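Local coordinates for putative iron-uptake ABC transport system,periplasmic iron-binding protein (Campylobacter jejuni, PDB 3E13) that binds ferric iron and, as the periplasmic component of a putative ABC transport system, probably hands it to a membrane permease for uptake, at residues S8-N13 and A98-A103; F16-K21 and Q263-D268; I55-D60 and S236-T241; I201-N206 and S269-P274. One frame throughout, in Å; residues are numbered along the deposited sequence.

Overall arrangement
Contact 1 lies near the centre of the molecule, its own centre about 9 Å from that of contact 3 and about 11 Å from those of contacts 2 and 4, while the centres of contacts 3 and 4 are about 20 Å apart. Contacts 1, 3 and 4 all reach one mixed sheet, in which strand 97-109 neighbours both strand 233-241 and strand 273-274; contact 2 packs helix 14-26 on helix 260-268. Along the chain, contact 3 is nested inside the loop closed by contact 2, and contact 1 closes before contact 4 opens. Contacts 2 and 3 join early to late segments and contact 1 holds iron ligands, consistent with a type 2 periplasmic binding protein whose two lobes are linked by crossing strands.

Contact 1 of 4, residues S8-N13 and A98-A103; sequences SARHYN and AITKRA. With FE (Fe (III) ion), chain B.
Tyr12 and Arg102 meet at the ferric site of this periplasmic binding-protein fold, where the loop after strand 3-8 faces strand 97-109. From CB, the tyrosine turns its CG away from the carbonyl carbon (chi1 -50°), which directs the ring at the metal. CD1 stands 3.3 Å above one face of the Arg10 guanidinium, and CE1 lies over the rim of the His11 ring. Farther out, CZ is 3.6 Å from Arg102 NH2, and the tip, Tyr12 OH, binds iron at 1.9 Å. The hard phenolic oxygen matches Fe(III), and the rigid ring carries it out to the metal. Tyr12 OH also sits at the edge of the Arg102 guanidinium, close to its plane, and accepts a nearly straight bond from NH2 (167°); the positive charge would help stabilise a phenolate.

Arg10 is held flat between two surfaces: Tyr12 CD1 over one face and Ile99 CD1 over the other, the latter 4.2 Å from Arg10 NH1. The two arginines are gathered round Glu272, which forms salt bridges with both; Asp15 takes Arg10 NE as well. Tyr143, Tyr199 and Tyr200 complete the metal shell. His11 belongs to that shell too: its ND1 donates to Ala9 O, fixing the imidazole's rotation, and its NE2 reaches the iron at 2.2 Å.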
loop_
_atom_site.group_PDB
_atom_site.type_symbol
_atom_site.label_atom_id
_atom_site.label_comp_id
_atom_site.label_asym_id
_atom_site.label_seq_id
_atom_site.Cartn_x
_atom_site.Cartn_y
_atom_site.Cartn_z
ATOM N N SER A 8 3.760 -13.318 -2.658
ATOM C CA SER A 8 2.944 -12.119 -2.599
ATOM C C SER A 8 2.610 -11.649 -1.212
ATOM O O SER A 8 2.133 -12.422 -0.381
ATOM C CB SER A 8 1.652 -12.324 -3.366
ATOM O OG SER A 8 0.833 -11.146 -3.231
ATOM N N ALA A 9 2.882 -10.370 -0.959
ATOM C CA ALA A 9 2.496 -9.711 0.259
ATOM C C ALA A 9 1.205 -8.897 0.092
ATOM O O ALA A 9 0.818 -8.187 0.988
ATOM C CB ALA A 9 3.642 -8.843 0.805
ATOM N N ARG A 10 0.564 -9.015 -1.068
ATOM C CA ARG A 10 -0.818 -8.567 -1.225
ATOM C C ARG A 10 -1.727 -9.483 -0.374
ATOM O O ARG A 10 -1.272 -10.517 0.164
ATOM C CB ARG A 10 -1.221 -8.513 -2.698
ATOM C CG ARG A 10 -0.656 -7.299 -3.388
ATOM C CD ARG A 10 -0.975 -7.221 -4.867
ATOM N NE ARG A 10 -2.402 -7.195 -5.171
ATOM C CZ ARG A 10 -3.148 -6.047 -5.322
ATOM N NH1 ARG A 10 -2.616 -4.831 -5.180
ATOM N NH2 ARG A 10 -4.439 -6.166 -5.654
ATOM N N HIS A 11 -2.971 -9.092 -0.172
ATOM C CA HIS A 11 -3.835 -9.766 0.780
ATOM C C HIS A 11 -5.301 -9.536 0.412
ATOM O O HIS A 11 -6.115 -9.101 1.251
ATOM C CB HIS A 11 -3.487 -9.253 2.198
ATOM C CG HIS A 11 -3.143 -7.788 2.229
ATOM N ND1 HIS A 11 -1.848 -7.323 2.123
ATOM C CD2 HIS A 11 -3.935 -6.683 2.309
ATOM C CE1 HIS A 11 -1.866 -5.989 2.133
ATOM N NE2 HIS A 11 -3.122 -5.582 2.269
ATOM N N TYR A 12 -5.604 -9.837 -0.855
ATOM C CA TYR A 12 -6.883 -9.488 -1.465
ATOM C C TYR A 12 -7.504 -10.644 -2.217
ATOM O O TYR A 12 -6.830 -11.363 -2.964
ATOM C CB TYR A 12 -6.692 -8.332 -2.443
ATOM C CG TYR A 12 -5.933 -7.169 -1.848
ATOM C CD1 TYR A 12 -4.657 -6.835 -2.316
ATOM C CD2 TYR A 12 -6.411 -6.478 -0.760
ATOM C CE1 TYR A 12 -3.925 -5.812 -1.780
ATOM C CE2 TYR A 12 -5.680 -5.462 -0.212
ATOM C CZ TYR A 12 -4.461 -5.102 -0.706
ATOM O OH TYR A 12 -3.796 -4.069 -0.076
ATOM N N ASN A 13 -8.805 -10.800 -2.028
ATOM C CA ASN A 13 -9.563 -11.790 -2.772
ATOM C C ASN A 13 -9.572 -11.541 -4.255
ATOM O O ASN A 13 -9.585 -12.467 -5.049
ATOM C CB ASN A 13 -10.985 -11.813 -2.257
ATOM C CG ASN A 13 -11.200 -12.891 -1.303
ATOM O OD1 ASN A 13 -10.295 -13.229 -0.513
ATOM N ND2 ASN A 13 -12.361 -13.518 -1.387
ATOM N N ALA A 98 5.188 -0.508 -10.547
ATOM C CA ALA A 98 3.917 -0.372 -9.839
ATOM C C ALA A 98 2.815 -1.043 -10.665
ATOM O O ALA A 98 2.819 -0.948 -11.936
ATOM C CB ALA A 98 3.555 1.076 -9.650
ATOM N N ILE A 99 1.873 -1.659 -9.982
ATOM C CA ILE A 99 0.641 -2.191 -10.594
ATOM C C ILE A 99 -0.599 -1.376 -10.189
ATOM O O ILE A 99 -1.602 -1.392 -10.907
ATOM C CB ILE A 99 0.433 -3.683 -10.327
ATOM C CG1 ILE A 99 0.277 -4.004 -8.849
ATOM C CG2 ILE A 99 1.583 -4.443 -10.892
ATOM C CD1 ILE A 99 -0.284 -5.404 -8.600
ATOM N N THR A 100 -0.562 -0.685 -9.056
ATOM C CA THR A 100 -1.627 0.217 -8.608
ATOM C C THR A 100 -1.049 1.339 -7.777
ATOM O O THR A 100 0.074 1.240 -7.268
ATOM C CB THR A 100 -2.678 -0.470 -7.709
ATOM O OG1 THR A 100 -2.049 -0.875 -6.488
ATOM C CG2 THR A 100 -3.276 -1.675 -8.284
ATOM N N LYS A 101 -1.860 2.381 -7.566
ATOM C CA LYS A 101 -1.630 3.384 -6.563
ATOM C C LYS A 101 -2.726 3.302 -5.495
ATOM O O LYS A 101 -3.858 2.848 -5.740
ATOM C CB LYS A 101 -1.651 4.824 -7.152
ATOM C CG LYS A 101 -0.465 5.120 -8.029
ATOM C CD LYS A 101 -0.771 6.270 -9.045
ATOM C CE LYS A 101 -0.776 7.624 -8.368
ATOM N NZ LYS A 101 -1.243 8.729 -9.337
ATOM N N ARG A 102 -2.372 3.744 -4.307
ATOM C CA ARG A 102 -3.304 3.871 -3.172
ATOM C C ARG A 102 -2.892 5.078 -2.325
ATOM O O ARG A 102 -1.768 5.475 -2.352
ATOM C CB ARG A 102 -3.338 2.565 -2.352
ATOM C CG ARG A 102 -1.954 2.087 -1.877
ATOM C CD ARG A 102 -1.301 1.010 -2.799
ATOM N NE ARG A 102 -2.098 -0.198 -2.881
ATOM C CZ ARG A 102 -2.276 -1.117 -1.927
ATOM N NH1 ARG A 102 -1.695 -0.990 -0.753
ATOM N NH2 ARG A 102 -2.998 -2.197 -2.166
ATOM N N ALA A 103 -3.820 5.681 -1.599
ATOM C CA ALA A 103 -3.546 6.850 -0.797
ATOM C C ALA A 103 -3.809 6.513 0.685
ATOM O O ALA A 103 -4.813 5.860 0.990
ATOM C CB ALA A 103 -4.442 8.006 -1.248
HETATM FE FE FE B . -3.638 -3.503 1.777
#

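Contact 2 of 4, residues F16-K21 and Q263-D268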
loop_
_atom_site.group_PDB
_atom_site.type_symbol
_atom_site.label_atom_id
_atom_site.label_comp_id
_atom_site.label_asym_id
_atom_site.label_seq_id
_atom_site.Cartn_x
_atom_site.Cartn_y
_atom_site.Cartn_z
ATOM N N PHE A 16 -7.133 -13.502 -6.618
ATOM C CA PHE A 16 -7.425 -14.896 -7.022
ATOM C C PHE A 16 -8.062 -14.941 -8.393
ATOM O O PHE A 16 -7.681 -15.786 -9.237
ATOM C CB PHE A 16 -8.308 -15.599 -6.031
ATOM C CG PHE A 16 -7.693 -15.777 -4.658
ATOM C CD1 PHE A 16 -8.469 -15.550 -3.513
ATOM C CD2 PHE A 16 -6.392 -16.211 -4.503
ATOM C CE1 PHE A 16 -7.930 -15.718 -2.235
ATOM C CE2 PHE A 16 -5.831 -16.373 -3.212
ATOM C CZ PHE A 16 -6.615 -16.137 -2.091
ATOM N N GLU A 17 -8.990 -14.016 -8.644
ATOM C CA GLU A 17 -9.641 -13.899 -9.946
ATOM C C GLU A 17 -8.595 -13.581 -11.025
ATOM O O GLU A 17 -8.634 -14.129 -12.160
ATOM C CB GLU A 17 -10.752 -12.825 -9.964
ATOM C CG GLU A 17 -11.238 -12.498 -11.393
ATOM C CD GLU A 17 -12.392 -11.484 -11.566
ATOM O OE1 GLU A 17 -12.600 -10.609 -10.719
ATOM O OE2 GLU A 17 -13.086 -11.568 -12.612
ATOM N N ILE A 18 -7.703 -12.633 -10.713
ATOM C CA ILE A 18 -6.685 -12.206 -11.674
ATOM C C ILE A 18 -5.792 -13.370 -12.052
ATOM O O ILE A 18 -5.474 -13.569 -13.206
ATOM C CB ILE A 18 -5.871 -10.984 -11.094
ATOM C CG1 ILE A 18 -6.824 -9.781 -10.964
ATOM C CG2 ILE A 18 -4.607 -10.759 -11.871
ATOM C CD1 ILE A 18 -6.243 -8.596 -10.271
ATOM N N ILE A 19 -5.419 -14.170 -11.066
ATOM C CA ILE A 19 -4.519 -15.255 -11.295
ATOM C C ILE A 19 -5.210 -16.318 -12.158
ATOM O O ILE A 19 -4.607 -16.840 -13.078
ATOM C CB ILE A 19 -3.987 -15.800 -9.947
ATOM C CG1 ILE A 19 -2.930 -14.804 -9.369
ATOM C CG2 ILE A 19 -3.429 -17.204 -10.137
ATOM C CD1 ILE A 19 -2.690 -14.980 -7.894
ATOM N N LYS A 20 -6.474 -16.592 -11.889
ATOM C CA LYS A 20 -7.252 -17.550 -12.684
ATOM C C LYS A 20 -7.326 -17.108 -14.111
ATOM O O LYS A 20 -7.115 -17.911 -15.046
ATOM C CB LYS A 20 -8.668 -17.669 -12.126
ATOM C CG LYS A 20 -8.809 -18.597 -10.961
ATOM C CD LYS A 20 -10.292 -19.017 -10.818
ATOM C CE LYS A 20 -10.804 -18.829 -9.396
ATOM N NZ LYS A 20 -12.101 -19.537 -9.227
ATOM N N LYS A 21 -7.527 -15.815 -14.309
ATOM C CA LYS A 21 -7.535 -15.300 -15.664
ATOM C C LYS A 21 -6.200 -15.480 -16.365
ATOM O O LYS A 21 -6.193 -15.783 -17.550
ATOM C CB LYS A 21 -7.989 -13.867 -15.687
ATOM C CG LYS A 21 -9.458 -13.743 -15.385
ATOM C CD LYS A 21 -9.851 -12.318 -15.261
ATOM C CE LYS A 21 -10.519 -11.849 -16.469
ATOM N NZ LYS A 21 -11.826 -12.591 -16.790
ATOM N N GLN A 263 -6.198 -4.114 -15.019
ATOM C CA GLN A 263 -6.215 -2.809 -14.390
ATOM C C GLN A 263 -7.635 -2.395 -14.049
ATOM O O GLN A 263 -7.890 -1.792 -13.012
ATOM C CB GLN A 263 -5.510 -1.786 -15.267
ATOM C CG GLN A 263 -4.021 -2.055 -15.362
ATOM C CD GLN A 263 -3.278 -1.423 -14.233
ATOM O OE1 GLN A 263 -3.370 -0.220 -14.029
ATOM N NE2 GLN A 263 -2.596 -2.237 -13.450
ATOM N N LYS A 264 -8.587 -2.744 -14.924
ATOM C CA LYS A 264 -9.993 -2.486 -14.621
ATOM C C LYS A 264 -10.489 -3.298 -13.391
ATOM O O LYS A 264 -11.198 -2.761 -12.542
ATOM C CB LYS A 264 -10.882 -2.712 -15.852
ATOM C CG LYS A 264 -12.328 -2.146 -15.616
ATOM C CD LYS A 264 -12.365 -0.724 -15.033
ATOM C CE LYS A 264 -13.660 0.034 -15.347
ATOM N NZ LYS A 264 -13.976 1.019 -14.316
ATOM N N ILE A 265 -10.103 -4.553 -13.267
ATOM C CA ILE A 265 -10.486 -5.339 -12.096
ATOM C C ILE A 265 -9.893 -4.731 -10.826
ATOM O O ILE A 265 -10.524 -4.689 -9.775
ATOM C CB ILE A 265 -10.042 -6.789 -12.263
ATOM C CG1 ILE A 265 -10.876 -7.463 -13.375
ATOM C CG2 ILE A 265 -10.065 -7.550 -10.904
ATOM C CD1 ILE A 265 -10.414 -8.848 -13.645
ATOM N N LEU A 266 -8.661 -4.269 -10.914
ATOM C CA LEU A 266 -8.007 -3.701 -9.732
ATOM C C LEU A 266 -8.765 -2.493 -9.195
ATOM O O LEU A 266 -8.821 -2.310 -7.983
ATOM C CB LEU A 266 -6.568 -3.377 -10.045
ATOM C CG LEU A 266 -5.632 -4.614 -10.167
ATOM C CD1 LEU A 266 -4.371 -4.283 -10.930
ATOM C CD2 LEU A 266 -5.317 -5.184 -8.827
ATOM N N THR A 267 -9.371 -1.676 -10.073
ATOM C CA THR A 267 -10.188 -0.579 -9.562
ATOM C C THR A 267 -11.649 -0.987 -9.282
ATOM O O THR A 267 -12.240 -0.546 -8.291
ATOM C CB THR A 267 -10.043 0.667 -10.465
ATOM O OG1 THR A 267 -10.647 1.798 -9.839
ATOM C CG2 THR A 267 -10.750 0.531 -11.810
ATOM N N ASP A 268 -12.210 -1.862 -10.110
ATOM C CA ASP A 268 -13.598 -2.263 -9.955
ATOM C C ASP A 268 -13.862 -3.222 -8.786
ATOM O O ASP A 268 -14.939 -3.150 -8.149
ATOM C CB ASP A 268 -14.142 -2.872 -11.222
ATOM C CG ASP A 268 -14.482 -1.836 -12.275
ATOM O OD1 ASP A 268 -14.175 -0.593 -12.185
ATOM O OD2 ASP A 268 -15.035 -2.241 -13.315
#
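Ile18 and Ile265 lie at the middle of an antiparallel helix pair, 14-26 against 260-268; the axes of segments 16-21 and 263-268 approach to 10.8 Å at an angle of 164°. Both isoleucines place CG1 beside the backbone N and CG2 anti to it, and the two side chains overlap head to tail. Ile18 CG1 rests 3.9 Å from Ile265 CG2. Beyond that, the extended CG1-CD1 arm of Ile18 reaches Leu266, which it crosses at about a right angle, with CD1 3.8 Å from Leu266 CD2. The branching of Ile265 is put to full use, since CG2 meets Ile18 while CD1 serves a different set of neighbours.

That second arm runs outward between two charged residues. Glu17 is stretched straight as far as its carboxylate (chi1 168°), which brings CD within 3.9 Å of Ile265 CD1. The straight first part of Lys21 (chi2 174°) lays its CD 3.9 Å from the same methyl; the later bends turn CE and NZ, and NZ goes on to a salt bridge with Glu261. Long polar chains fit such a margin because their stems pack while their ends stay polar. One turn apart on helix 260-268, Lys264 NZ meets Asp268 OD1 at 2.7 Å on the syn side of the carboxylate.

Helix 14-26 is the crossover of a beta-alpha-beta unit joining parallel strands 3-8 and 29-34, an arrangement typical of the alpha/beta lobes of periplasmic binding proteins.

Contact 3 of 4, residues I55-D60 and S236-T241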
loop_
_atom_site.group_PDB
_atom_site.type_symbol
_atom_site.label_atom_id
_atom_site.label_comp_id
_atom_site.label_asym_id
_atom_site.label_seq_id
_atom_site.Cartn_x
_atom_site.Cartn_y
_atom_site.Cartn_z
ATOM N N ILE A 55 8.488 -14.416 -8.906
ATOM C CA ILE A 55 7.852 -13.101 -8.803
ATOM C C ILE A 55 7.698 -12.758 -7.318
ATOM O O ILE A 55 7.305 -13.612 -6.499
ATOM C CB ILE A 55 6.460 -13.115 -9.524
ATOM C CG1 ILE A 55 6.610 -13.202 -11.049
ATOM C CG2 ILE A 55 5.574 -11.971 -9.051
ATOM C CD1 ILE A 55 6.971 -11.907 -11.713
ATOM N N PHE A 56 7.942 -11.475 -7.026
ATOM C CA PHE A 56 7.667 -10.879 -5.731
ATOM C C PHE A 56 6.640 -9.775 -5.967
ATOM O O PHE A 56 6.872 -8.874 -6.734
ATOM C CB PHE A 56 8.978 -10.330 -5.101
ATOM C CG PHE A 56 8.821 -9.752 -3.691
ATOM C CD1 PHE A 56 8.002 -10.381 -2.736
ATOM C CD2 PHE A 56 9.504 -8.593 -3.304
ATOM C CE1 PHE A 56 7.830 -9.863 -1.466
ATOM C CE2 PHE A 56 9.384 -8.098 -2.015
ATOM C CZ PHE A 56 8.555 -8.738 -1.083
ATOM N N ILE A 57 5.493 -9.872 -5.321
ATOM C CA ILE A 57 4.460 -8.833 -5.364
ATOM C C ILE A 57 4.291 -8.232 -3.963
ATOM O O ILE A 57 4.248 -8.968 -2.960
ATOM C CB ILE A 57 3.077 -9.391 -5.825
ATOM C CG1 ILE A 57 3.208 -10.229 -7.041
ATOM C CG2 ILE A 57 2.137 -8.192 -6.133
ATOM C CD1 ILE A 57 1.850 -10.829 -7.533
ATOM N N THR A 58 4.240 -6.902 -3.886
ATOM C CA THR A 58 4.044 -6.194 -2.601
ATOM C C THR A 58 2.859 -5.272 -2.694
ATOM O O THR A 58 2.306 -5.022 -3.785
ATOM C CB THR A 58 5.235 -5.311 -2.241
ATOM O OG1 THR A 58 5.237 -4.194 -3.141
ATOM C CG2 THR A 58 6.569 -6.040 -2.345
ATOM N N ALA A 59 2.476 -4.757 -1.534
ATOM C CA ALA A 59 1.503 -3.707 -1.434
ATOM C C ALA A 59 2.192 -2.417 -0.957
ATOM O O ALA A 59 1.605 -1.584 -0.271
ATOM C CB ALA A 59 0.405 -4.150 -0.466
ATOM N N ASP A 60 3.456 -2.277 -1.319
ATOM C CA ASP A 60 4.312 -1.230 -0.756
ATOM C C ASP A 60 5.568 -1.000 -1.563
ATOM O O ASP A 60 6.281 -1.950 -1.948
ATOM C CB ASP A 60 4.668 -1.606 0.678
ATOM C CG ASP A 60 5.630 -0.685 1.289
ATOM O OD1 ASP A 60 6.761 -1.147 1.711
ATOM O OD2 ASP A 60 5.347 0.520 1.455
ATOM N N SER A 236 1.203 -0.618 -4.924
ATOM C CA SER A 236 1.400 -2.036 -4.919
ATOM C C SER A 236 2.254 -2.248 -6.190
ATOM O O SER A 236 2.117 -1.536 -7.209
ATOM C CB SER A 236 0.099 -2.805 -4.980
ATOM O OG SER A 236 0.276 -4.165 -5.278
ATOM N N GLY A 237 3.158 -3.203 -6.143
ATOM C CA GLY A 237 4.028 -3.408 -7.270
ATOM C C GLY A 237 4.621 -4.774 -7.351
ATOM O O GLY A 237 4.320 -5.647 -6.548
ATOM N N ILE A 238 5.475 -4.954 -8.353
ATOM C CA ILE A 238 5.843 -6.310 -8.763
ATOM C C ILE A 238 7.252 -6.315 -9.336
ATOM O O ILE A 238 7.730 -5.331 -9.886
ATOM C CB ILE A 238 4.817 -6.886 -9.808
ATOM C CG1 ILE A 238 5.006 -8.388 -10.076
ATOM C CG2 ILE A 238 4.871 -6.103 -11.106
ATOM C CD1 ILE A 238 3.840 -9.063 -10.721
ATOM N N ALA A 239 7.935 -7.427 -9.115
ATOM C CA ALA A 239 9.310 -7.644 -9.539
ATOM C C ALA A 239 9.545 -9.121 -9.878
ATOM O O ALA A 239 8.893 -10.004 -9.285
ATOM C CB ALA A 239 10.276 -7.308 -8.405
ATOM N N MET A 240 10.451 -9.364 -10.826
ATOM C CA MET A 240 11.030 -10.679 -11.061
ATOM C C MET A 240 12.178 -10.914 -10.107
ATOM O O MET A 240 12.997 -10.062 -9.921
ATOM C CB MET A 240 11.505 -10.778 -12.502
ATOM C CG MET A 240 11.881 -12.246 -12.888
ATOM S SD MET A 240 12.369 -12.421 -14.590
ATOM C CE MET A 240 13.784 -11.667 -14.596
ATOM N N THR A 241 12.221 -12.084 -9.515
ATOM C CA THR A 241 13.328 -12.438 -8.628
ATOM C C THR A 241 14.553 -12.893 -9.407
ATOM O O THR A 241 14.437 -13.486 -10.492
ATOM C CB THR A 241 12.922 -13.513 -7.649
ATOM O OG1 THR A 241 12.359 -14.633 -8.351
ATOM C CG2 THR A 241 11.831 -13.030 -6.744
#
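Ile57 and Ile238 lie side by side as a non-hydrogen-bonded pair of antiparallel strands, Ile57 CG1 3.9 Å from Ile238 CD1. Ile55 joins from the same face with its CG2 3.8 Å from Ile238 CG1, so three branched aliphatic chains form a close apolar patch. The backbone is equally tight here: Phe56 exchanges two hydrogen bonds with Ala239, and Thr58 two with Gly237. On the other face the Phe56 ring, its CG anti to the backbone N (chi1 -176°), leads away from the partner strand and takes Thr58 CG2 over one face.

Although buried, the contact is looser toward its ends. The Ile55-Met240 pair is 4.3 Å apart at its nearest (CD1 to CA), and Thr241 OG1 turns to Ala53. Beyond Thr58 the side chains of Ala59 and Asp60 point away though the backbones stay close; Asp60 caps Asn63 N of helix 61-69 and bonds Thr146. Yet Thr58 O accepts from Gly237 N and, at 2.7 Å, from Ser236 OG. A short serine hydroxyl can do this and still serve Arg10 NH1.

Strand 3-8 runs parallel on the far side of 55-58, strand 97-109 flanks 233-241, and helix 247-257 covers the isoleucine face through Ala250, Phe253 and Met254.

Contact 4 of 4, residues I201-N206 and S269-P274; sequences IGLLKN and SNYEFP
The Tyr271 ring takes the backbone of Gly202 over one face, with Gly202 C 3.5 Å from CD2 and Gly202 O above the rim, while Leu203 CD2 lies in plane at its edge. The Asn206 amide is turned almost parallel to the ring, 7° between planes, its ND2 3.4 Å from Tyr271 CZ. In this binding-protein fold the contact joins the helix carrying the iron ligands Tyr199 and Tyr200 to the turn between helix 260-268 and strand 273-274.

With glycine at 202, the bare helix backbone lets the aromatic ring approach closely; its CA makes an off-centre CH-pi contact. Tyr271, at positive phi (63°) just past helix 260-268, sets CG beside its own N, and the ring projects onto helix 198-205. Leu203 spreads two methyls against the preceding residue, Asn270, with CD2 3.5 Å from Asn270 OD1. Asn270 ND2 in turn donates to Glu272 OE1, helping position the carboxylate shared by Arg10 and Arg102.

Asn206 closes the helix end: ND2 donates almost straight to Gly202 O, which also accepts from Asn206 N. A water sits 3.0 Å from Tyr271 OH and donates a weak bond to Asn206 OD1 at 3.3 Å.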
loop_
_atom_site.group_PDB
_atom_site.type_symbol
_atom_site.label_atom_id
_atom_site.label_comp_id
_atom_site.label_asym_id
_atom_site.label_seq_id
_atom_site.Cartn_x
_atom_site.Cartn_y
_atom_site.Cartn_z
ATOM N N ILE A 201 -11.867 1.466 2.134
ATOM C CA ILE A 201 -13.207 2.048 2.262
ATOM C C ILE A 201 -14.105 1.478 1.164
ATOM O O ILE A 201 -15.250 1.118 1.416
ATOM C CB ILE A 201 -13.180 3.615 2.215
ATOM C CG1 ILE A 201 -12.350 4.121 3.386
ATOM C CG2 ILE A 201 -14.596 4.189 2.176
ATOM C CD1 ILE A 201 -12.088 5.587 3.366
ATOM N N GLY A 202 -13.572 1.350 -0.050
ATOM C CA GLY A 202 -14.298 0.678 -1.096
ATOM C C GLY A 202 -14.582 -0.777 -0.896
ATOM O O GLY A 202 -15.674 -1.243 -1.204
ATOM N N LEU A 203 -13.597 -1.515 -0.386
ATOM C CA LEU A 203 -13.773 -2.929 -0.150
ATOM C C LEU A 203 -14.887 -3.121 0.876
ATOM O O LEU A 203 -15.730 -4.003 0.734
ATOM C CB LEU A 203 -12.481 -3.573 0.373
ATOM C CG LEU A 203 -11.454 -3.899 -0.697
ATOM C CD1 LEU A 203 -10.116 -4.291 -0.086
ATOM C CD2 LEU A 203 -11.937 -4.949 -1.612
ATOM N N LEU A 204 -14.859 -2.322 1.923
ATOM C CA LEU A 204 -15.851 -2.433 2.980
ATOM C C LEU A 204 -17.242 -2.113 2.463
ATOM O O LEU A 204 -18.196 -2.836 2.706
ATOM C CB LEU A 204 -15.466 -1.570 4.189
ATOM C CG LEU A 204 -14.231 -1.989 4.994
ATOM C CD1 LEU A 204 -13.774 -0.857 5.891
ATOM C CD2 LEU A 204 -14.534 -3.246 5.797
ATOM N N LYS A 205 -17.390 -0.951 1.804
ATOM C CA LYS A 205 -18.694 -0.551 1.282
ATOM C C LYS A 205 -19.352 -1.510 0.313
ATOM O O LYS A 205 -20.567 -1.522 0.199
ATOM C CB LYS A 205 -18.595 0.839 0.631
ATOM C CG LYS A 205 -18.374 1.969 1.561
ATOM C CD LYS A 205 -18.139 3.287 0.821
ATOM C CE LYS A 205 -19.378 3.853 0.191
ATOM N NZ LYS A 205 -20.385 4.248 1.228
ATOM N N ASN A 206 -18.546 -2.265 -0.423
ATOM C CA ASN A 206 -19.006 -3.240 -1.396
ATOM C C ASN A 206 -18.907 -4.718 -0.979
ATOM O O ASN A 206 -19.144 -5.615 -1.820
ATOM C CB ASN A 206 -18.256 -3.028 -2.686
ATOM C CG ASN A 206 -18.614 -1.704 -3.332
ATOM O OD1 ASN A 206 -19.647 -1.602 -4.031
ATOM N ND2 ASN A 206 -17.764 -0.689 -3.136
ATOM N N SER A 269 -12.926 -4.132 -8.569
ATOM C CA SER A 269 -13.061 -5.178 -7.584
ATOM C C SER A 269 -12.199 -4.973 -6.329
ATOM O O SER A 269 -12.562 -5.493 -5.284
ATOM C CB SER A 269 -12.772 -6.553 -8.207
ATOM O OG SER A 269 -13.791 -6.839 -9.185
ATOM N N ASN A 270 -11.115 -4.216 -6.437
ATOM C CA ASN A 270 -10.262 -3.924 -5.284
ATOM C C ASN A 270 -10.179 -2.472 -4.885
ATOM O O ASN A 270 -9.545 -2.163 -3.884
ATOM C CB ASN A 270 -8.852 -4.538 -5.430
ATOM C CG ASN A 270 -8.307 -5.023 -4.100
ATOM O OD1 ASN A 270 -9.014 -5.762 -3.388
ATOM N ND2 ASN A 270 -7.090 -4.612 -3.756
ATOM N N TYR A 271 -10.836 -1.580 -5.636
ATOM C CA TYR A 271 -10.976 -0.186 -5.295
ATOM C C TYR A 271 -9.682 0.602 -5.213
ATOM O O TYR A 271 -9.655 1.644 -4.600
ATOM C CB TYR A 271 -11.867 -0.048 -4.033
ATOM C CG TYR A 271 -13.160 -0.819 -4.303
ATOM C CD1 TYR A 271 -14.119 -0.315 -5.175
ATOM C CD2 TYR A 271 -13.329 -2.111 -3.838
ATOM C CE1 TYR A 271 -15.224 -1.052 -5.482
ATOM C CE2 TYR A 271 -14.443 -2.832 -4.120
ATOM C CZ TYR A 271 -15.392 -2.298 -4.950
ATOM O OH TYR A 271 -16.516 -3.033 -5.305
ATOM N N GLU A 272 -8.672 0.113 -5.925
ATOM C CA GLU A 272 -7.387 0.804 -6.019
ATOM C C GLU A 272 -7.406 1.741 -7.201
ATOM O O GLU A 272 -8.340 1.714 -8.015
ATOM C CB GLU A 272 -6.239 -0.177 -6.128
ATOM C CG GLU A 272 -6.105 -1.111 -4.921
ATOM C CD GLU A 272 -5.050 -2.175 -5.112
ATOM O OE1 GLU A 272 -5.409 -3.275 -5.578
ATOM O OE2 GLU A 272 -3.882 -1.889 -4.790
ATOM N N PHE A 273 -6.407 2.609 -7.276
ATOM C CA PHE A 273 -6.224 3.488 -8.458
ATOM C C PHE A 273 -5.377 2.753 -9.484
ATOM O O PHE A 273 -4.269 2.286 -9.181
ATOM C CB PHE A 273 -5.542 4.812 -8.080
ATOM C CG PHE A 273 -6.274 5.615 -7.035
ATOM C CD1 PHE A 273 -5.748 5.764 -5.785
ATOM C CD2 PHE A 273 -7.440 6.292 -7.347
ATOM C CE1 PHE A 273 -6.446 6.516 -4.810
ATOM C CE2 PHE A 273 -8.122 7.031 -6.374
ATOM C CZ PHE A 273 -7.594 7.138 -5.128
ATOM N N PRO A 274 -5.827 2.675 -10.738
ATOM C CA PRO A 274 -4.994 2.073 -11.793
ATOM C C PRO A 274 -3.733 2.858 -12.058
ATOM O O PRO A 274 -3.698 4.095 -11.893
ATOM C CB PRO A 274 -5.869 2.161 -13.041
ATOM C CG PRO A 274 -6.805 3.297 -12.751
ATOM C CD PRO A 274 -7.083 3.234 -11.276
HETATM O O HOH W 1 -18.902 -2.621 -7.109
#